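Long-range contact in lysyl-trna-dependent l-ysyl-phosphatidylgycerol synthase (Bacillus licheniformis, PDB 4V36), which probably transfers lysine from lysyl-tRNA to the membrane lipid phosphatidylglycerol, a modification linked to bacterial resistance: residues Phe186-Ala197 with Val207-Met215. Sequence-based numbering, arbitrary orientation.
Sequences FQEDYLQKAPIA and VAFMNIMPM
Ala197 and Met210 form an antiparallel hydrogen-bonded pair in which each backbone amide serves the other's carbonyl: Ala197 N reaches Met210 O at 2.6 Å, and Met210 N reaches Ala197 O at 2.7 Å. Two residues on, Ile212 N donates to Pro195 O over 2.8 Å, tilted 27° from the carbonyl plane. Proline is tolerated here because only its carbonyl is used; lacking an N-H, it cannot return a bond to Ile212 O. Between these bonds lies the non-hydrogen-bonded pair of Ile196 and Asn211; here Ile196 CA approaches Met210 O as a CA-H...O contact, while the backbone of Ile196 bonds outward to Glu153 of the next strand.

With CG between the backbone N and the carbonyl carbon (chi1 52°), Asn211 turns its amide nearly perpendicular to the Tyr190 ring, ND2 lying 3.4 Å from Tyr190 CE2. Asn211 OD1 accepts from Leu225 N, and Tyr190 OH is hydrogen-bonded to Asp224 OD2, so these two oxygens both find partners on strand 220-228. Tyr190 extends from its short helix with CG anti to the backbone N (chi1 174°), and Met213 SD packs 3.4 Å from Tyr190 OH. Gln187 caps that helix through a weak bond from Tyr190 N to OE1.

Small Ala197 leaves room for Ile212 CD1 and Met210 CE, whereas Phe186 meets Phe209 at its ring edge, CE2 lying 4.0 Å from Phe209 CZ, and takes Leu191 CD1 over one face. The strands form a beta hairpin in a domain of the acetyltransferase clan; Tyr190, from the short helix before it, and Asn211, from its second strand, bond to Asp224 and Leu225 of the lysine-amide pocket.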
ATOM      1  N   PHE A 186      -3.259  11.881   4.868  1.00 20.31           N
ATOM      2  CA  PHE A 186      -3.944  12.262   6.095  1.00 22.55           C
ATOM      3  C   PHE A 186      -5.350  12.785   5.812  1.00 24.52           C
ATOM      4  O   PHE A 186      -5.544  13.982   5.599  1.00 20.82           O
ATOM      5  CB  PHE A 186      -3.132  13.315   6.853  1.00 21.33           C
ATOM      6  CG  PHE A 186      -3.497  13.432   8.306  1.00 18.86           C
ATOM      7  CD1 PHE A 186      -4.601  14.171   8.702  1.00 11.43           C
ATOM      8  CD2 PHE A 186      -2.735  12.805   9.278  1.00 15.92           C
ATOM      9  CE1 PHE A 186      -4.940  14.279  10.039  1.00 19.08           C
ATOM     10  CE2 PHE A 186      -3.067  12.911  10.617  1.00 15.91           C
ATOM     11  CZ  PHE A 186      -4.170  13.649  10.997  1.00 22.47           C
ATOM     12  N   GLN A 187      -6.323  11.880   5.802  1.00 25.07           N
ATOM     13  CA  GLN A 187      -7.727  12.263   5.717  1.00 29.14           C
ATOM     14  C   GLN A 187      -8.482  11.712   6.920  1.00 30.84           C
ATOM     15  O   GLN A 187      -8.377  10.530   7.242  1.00 28.82           O
ATOM     16  CB  GLN A 187      -8.366  11.762   4.422  1.00 31.15           C
ATOM     17  CG  GLN A 187      -9.822  12.181   4.274  1.00 33.83           C
ATOM     18  CD  GLN A 187     -10.567  11.362   3.246  1.00 35.31           C
ATOM     19  OE1 GLN A 187     -11.112  10.303   3.557  1.00 38.63           O
ATOM     20  NE2 GLN A 187     -10.600  11.848   2.010  1.00 40.40           N
ATOM     21  N   GLU A 188      -9.245  12.579   7.574  1.00 27.25           N
ATOM     22  CA  GLU A 188      -9.935  12.232   8.809  1.00 23.46           C
ATOM     23  C   GLU A 188     -10.935  11.090   8.630  1.00 21.94           C
ATOM     24  O   GLU A 188     -10.986  10.180   9.455  1.00 19.21           O
ATOM     25  CB  GLU A 188     -10.630  13.472   9.370  1.00 35.51           C
ATOM     26  CG  GLU A 188      -9.659  14.608   9.658  1.00 42.43           C
ATOM     27  CD  GLU A 188     -10.353  15.933   9.885  1.00 57.69           C
ATOM     28  OE1 GLU A 188     -11.598  15.980   9.798  1.00 66.07           O
ATOM     29  OE2 GLU A 188      -9.649  16.930  10.151  1.00 61.69           O
ATOM     30  N   ASP A 189     -11.719  11.135   7.555  1.00 19.40           N
ATOM     31  CA  ASP A 189     -12.644  10.049   7.232  1.00 24.83           C
ATOM     32  C   ASP A 189     -11.905   8.721   7.105  1.00 30.05           C
ATOM     33  O   ASP A 189     -12.324   7.707   7.662  1.00 24.96           O
ATOM     34  CB  ASP A 189     -13.398  10.346   5.933  1.00 32.60           C
ATOM     35  CG  ASP A 189     -14.626  11.204   6.151  1.00 53.45           C
ATOM     36  OD1 ASP A 189     -15.312  11.013   7.177  1.00 64.01           O
ATOM     37  OD2 ASP A 189     -14.909  12.067   5.292  1.00 57.06           O
ATOM     38  N   TYR A 190     -10.803   8.748   6.365  1.00 30.11           N
ATOM     39  CA  TYR A 190      -9.983   7.567   6.130  1.00 25.13           C
ATOM     40  C   TYR A 190      -9.387   7.023   7.424  1.00 19.83           C
ATOM     41  O   TYR A 190      -9.336   5.811   7.634  1.00 21.13           O
ATOM     42  CB  TYR A 190      -8.872   7.904   5.131  1.00 22.66           C
ATOM     43  CG  TYR A 190      -7.863   6.802   4.907  1.00 19.97           C
ATOM     44  CD1 TYR A 190      -8.232   5.602   4.316  1.00 23.38           C
ATOM     45  CD2 TYR A 190      -6.531   6.973   5.265  1.00 17.78           C
ATOM     46  CE1 TYR A 190      -7.309   4.597   4.102  1.00 34.06           C
ATOM     47  CE2 TYR A 190      -5.600   5.974   5.054  1.00 24.60           C
ATOM     48  CZ  TYR A 190      -5.995   4.788   4.473  1.00 33.92           C
ATOM     49  OH  TYR A 190      -5.073   3.788   4.261  1.00 43.09           O
ATOM     50  N   LEU A 191      -8.950   7.926   8.295  1.00 16.11           N
ATOM     51  CA  LEU A 191      -8.296   7.537   9.541  1.00 11.39           C
ATOM     52  C   LEU A 191      -9.259   6.913  10.552  1.00 21.41           C
ATOM     53  O   LEU A 191      -8.831   6.218  11.474  1.00 18.69           O
ATOM     54  CB  LEU A 191      -7.599   8.747  10.167  1.00 15.22           C
ATOM     55  CG  LEU A 191      -6.377   9.269   9.408  1.00 21.46           C
ATOM     56  CD1 LEU A 191      -5.778  10.477  10.113  1.00 22.19           C
ATOM     57  CD2 LEU A 191      -5.342   8.167   9.243  1.00 21.41           C
ATOM     58  N   GLN A 192     -10.554   7.160  10.380  1.00 21.88           N
ATOM     59  CA  GLN A 192     -11.563   6.599  11.276  1.00 19.42           C
ATOM     60  C   GLN A 192     -11.893   5.150  10.924  1.00 18.57           C
ATOM     61  O   GLN A 192     -12.614   4.474  11.657  1.00 19.31           O
ATOM     62  CB  GLN A 192     -12.845   7.438  11.236  1.00 16.93           C
ATOM     63  CG  GLN A 192     -12.689   8.870  11.730  1.00 15.96           C
ATOM     64  CD  GLN A 192     -12.609   8.973  13.241  1.00 15.86           C
ATOM     65  OE1 GLN A 192     -12.747   7.981  13.955  1.00 16.34           O
ATOM     66  NE2 GLN A 192     -12.390  10.184  13.738  1.00 14.98           N
ATOM     67  N   LYS A 193     -11.356   4.677   9.804  1.00 18.38           N
ATOM     68  CA  LYS A 193     -11.723   3.370   9.267  1.00 26.08           C
ATOM     69  C   LYS A 193     -10.860   2.224   9.796  1.00 27.43           C
ATOM     70  O   LYS A 193     -11.102   1.061   9.471  1.00 33.90           O
ATOM     71  CB  LYS A 193     -11.647   3.394   7.739  1.00 19.45           C
ATOM     72  CG  LYS A 193     -12.606   4.368   7.077  1.00 23.45           C
ATOM     73  CD  LYS A 193     -14.043   3.904   7.216  1.00 32.80           C
ATOM     74  CE  LYS A 193     -14.998   4.846   6.500  1.00 34.50           C
ATOM     75  NZ  LYS A 193     -14.995   6.210   7.100  1.00 34.78           N
ATOM     76  N   ALA A 194      -9.859   2.545  10.607  1.00 28.71           N
ATOM     77  CA  ALA A 194      -8.903   1.536  11.053  1.00 25.91           C
ATOM     78  C   ALA A 194      -8.234   1.931  12.366  1.00 22.19           C
ATOM     79  O   ALA A 194      -8.197   3.111  12.712  1.00 24.99           O
ATOM     80  CB  ALA A 194      -7.852   1.304   9.969  1.00 18.58           C
ATOM     81  N   PRO A 195      -7.712   0.939  13.109  1.00 23.20           N
ATOM     82  CA  PRO A 195      -6.964   1.241  14.334  1.00 14.85           C
ATOM     83  C   PRO A 195      -5.728   2.088  14.055  1.00 26.40           C
ATOM     84  O   PRO A 195      -5.151   1.997  12.971  1.00 25.64           O
ATOM     85  CB  PRO A 195      -6.564  -0.144  14.853  1.00 19.20           C
ATOM     86  CG  PRO A 195      -7.571  -1.069  14.276  1.00 20.86           C
ATOM     87  CD  PRO A 195      -7.899  -0.511  12.925  1.00 12.66           C
ATOM     88  N   ILE A 196      -5.333   2.905  15.025  1.00 15.94           N
ATOM     89  CA  ILE A 196      -4.135   3.720  14.886  1.00 19.55           C
ATOM     90  C   ILE A 196      -3.145   3.411  15.998  1.00 16.02           C
ATOM     91  O   ILE A 196      -3.465   3.533  17.180  1.00 12.98           O
ATOM     92  CB  ILE A 196      -4.462   5.224  14.900  1.00 24.09           C
ATOM     93  CG1 ILE A 196      -5.306   5.596  13.681  1.00 12.94           C
ATOM     94  CG2 ILE A 196      -3.184   6.046  14.923  1.00 18.07           C
ATOM     95  CD1 ILE A 196      -5.665   7.063  13.616  1.00  8.31           C
ATOM     96  N   ALA A 197      -1.942   3.001  15.610  1.00 17.01           N
ATOM     97  CA  ALA A 197      -0.884   2.713  16.569  1.00 15.75           C
ATOM     98  C   ALA A 197      -0.015   3.944  16.773  1.00 18.93           C
ATOM     99  O   ALA A 197       0.407   4.576  15.807  1.00 29.54           O
ATOM    100  CB  ALA A 197      -0.044   1.538  16.099  1.00 14.26           C
ATOM    101  N   VAL A 207       4.931  10.906  19.394  1.00 13.55           N
ATOM    102  CA  VAL A 207       6.025  11.270  18.501  1.00 19.30           C
ATOM    103  C   VAL A 207       5.965  10.509  17.181  1.00 23.50           C
ATOM    104  O   VAL A 207       6.729  10.796  16.261  1.00 27.11           O
ATOM    105  CB  VAL A 207       7.396  11.017  19.156  1.00 15.98           C
ATOM    106  CG1 VAL A 207       7.500  11.767  20.476  1.00 22.47           C
ATOM    107  CG2 VAL A 207       7.621   9.529  19.362  1.00 12.97           C
ATOM    108  N   ALA A 208       5.055   9.542  17.091  1.00 13.61           N
ATOM    109  CA  ALA A 208       4.896   8.752  15.872  1.00 20.46           C
ATOM    110  C   ALA A 208       3.539   8.058  15.831  1.00 17.91           C
ATOM    111  O   ALA A 208       2.970   7.740  16.874  1.00 17.33           O
ATOM    112  CB  ALA A 208       6.017   7.723  15.755  1.00 15.23           C
ATOM    113  N   PHE A 209       3.021   7.822  14.628  1.00 15.72           N
ATOM    114  CA  PHE A 209       1.769   7.085  14.488  1.00  8.82           C
ATOM    115  C   PHE A 209       1.710   6.274  13.198  1.00 19.70           C
ATOM    116  O   PHE A 209       2.349   6.615  12.202  1.00 18.21           O
ATOM    117  CB  PHE A 209       0.568   8.035  14.559  1.00  8.62           C
ATOM    118  CG  PHE A 209       0.366   8.867  13.320  1.00 18.68           C
ATOM    119  CD1 PHE A 209       1.001  10.090  13.180  1.00 10.16           C
ATOM    120  CD2 PHE A 209      -0.479   8.436  12.306  1.00 11.64           C
ATOM    121  CE1 PHE A 209       0.812  10.860  12.047  1.00 13.31           C
ATOM    122  CE2 PHE A 209      -0.671   9.201  11.172  1.00 12.89           C
ATOM    123  CZ  PHE A 209      -0.027  10.415  11.043  1.00 18.19           C
ATOM    124  N   MET A 210       0.934   5.194  13.235  1.00 14.40           N
ATOM    125  CA  MET A 210       0.696   4.350  12.070  1.00 12.31           C
ATOM    126  C   MET A 210      -0.747   3.869  12.077  1.00 15.80           C
ATOM    127  O   MET A 210      -1.318   3.637  13.141  1.00 17.99           O
ATOM    128  CB  MET A 210       1.639   3.142  12.055  1.00 23.37           C
ATOM    129  CG  MET A 210       3.119   3.478  12.059  1.00 34.40           C
ATOM    130  SD  MET A 210       4.011   2.542  13.314  1.00 48.15           S
ATOM    131  CE  MET A 210       3.234   3.163  14.804  1.00 25.08           C
ATOM    132  N   ASN A 211      -1.339   3.718  10.898  1.00 18.67           N
ATOM    133  CA  ASN A 211      -2.687   3.173  10.806  1.00 20.53           C
ATOM    134  C   ASN A 211      -2.657   1.708  10.376  1.00 23.05           C
ATOM    135  O   ASN A 211      -2.095   1.365   9.336  1.00 28.30           O
ATOM    136  CB  ASN A 211      -3.544   4.007   9.848  1.00 15.53           C
ATOM    137  CG  ASN A 211      -2.893   4.204   8.493  1.00 22.05           C
ATOM    138  OD1 ASN A 211      -1.676   4.103   8.355  1.00 28.80           O
ATOM    139  ND2 ASN A 211      -3.705   4.496   7.484  1.00 22.46           N
ATOM    140  N   ILE A 212      -3.257   0.847  11.194  1.00 23.01           N
ATOM    141  CA  ILE A 212      -3.226  -0.595  10.965  1.00 28.26           C
ATOM    142  C   ILE A 212      -4.282  -1.028   9.952  1.00 28.09           C
ATOM    143  O   ILE A 212      -5.479  -0.874  10.189  1.00 37.06           O
ATOM    144  CB  ILE A 212      -3.443  -1.375  12.276  1.00 32.67           C
ATOM    145  CG1 ILE A 212      -2.566  -0.802  13.392  1.00 36.53           C
ATOM    146  CG2 ILE A 212      -3.163  -2.856  12.070  1.00 33.20           C
ATOM    147  CD1 ILE A 212      -1.087  -0.881  13.102  1.00 40.67           C
ATOM    148  N   MET A 213      -3.830  -1.587   8.835  1.00 29.44           N
ATOM    149  CA  MET A 213      -4.723  -1.929   7.731  1.00 36.28           C
ATOM    150  C   MET A 213      -5.352  -3.312   7.864  1.00 45.27           C
ATOM    151  O   MET A 213      -4.672  -4.276   8.224  1.00 49.87           O
ATOM    152  CB  MET A 213      -3.967  -1.828   6.403  1.00 44.55           C
ATOM    153  CG  MET A 213      -3.456  -0.430   6.075  1.00 35.15           C
ATOM    154  SD  MET A 213      -4.767   0.779   5.789  1.00105.90           S
ATOM    155  CE  MET A 213      -4.965   1.504   7.417  1.00 23.19           C
ATOM    156  N   PRO A 214      -6.669  -3.399   7.611  0.52 46.30           N
ATOM    157  CA  PRO A 214      -7.519  -4.565   7.886  0.52 47.14           C
ATOM    158  C   PRO A 214      -7.001  -5.889   7.331  0.52 42.37           C
ATOM    159  O   PRO A 214      -6.312  -5.922   6.312  0.52 39.93           O
ATOM    160  CB  PRO A 214      -8.841  -4.192   7.210  0.52 48.03           C
ATOM    161  CG  PRO A 214      -8.868  -2.712   7.256  0.52 48.20           C
ATOM    162  CD  PRO A 214      -7.447  -2.284   7.043  0.52 47.04           C
ATOM    163  N   MET A 215      -7.347  -6.974   8.018  0.52 40.00           N
ATOM    164  CA  MET A 215      -7.012  -8.318   7.570  0.52 40.34           C
ATOM    165  C   MET A 215      -7.935  -8.759   6.437  0.52 45.55           C
ATOM    166  O   MET A 215      -9.101  -9.083   6.665  0.52 48.29           O
ATOM    167  CB  MET A 215      -7.102  -9.309   8.732  0.52 43.29           C
ATOM    168  CG  MET A 215      -6.982 -10.766   8.316  0.52 48.10           C
ATOM    169  SD  MET A 215      -7.890 -11.880   9.407  0.52 88.23           S
ATOM    170  CE  MET A 215      -6.945 -11.729  10.918  0.52 34.51           C
TER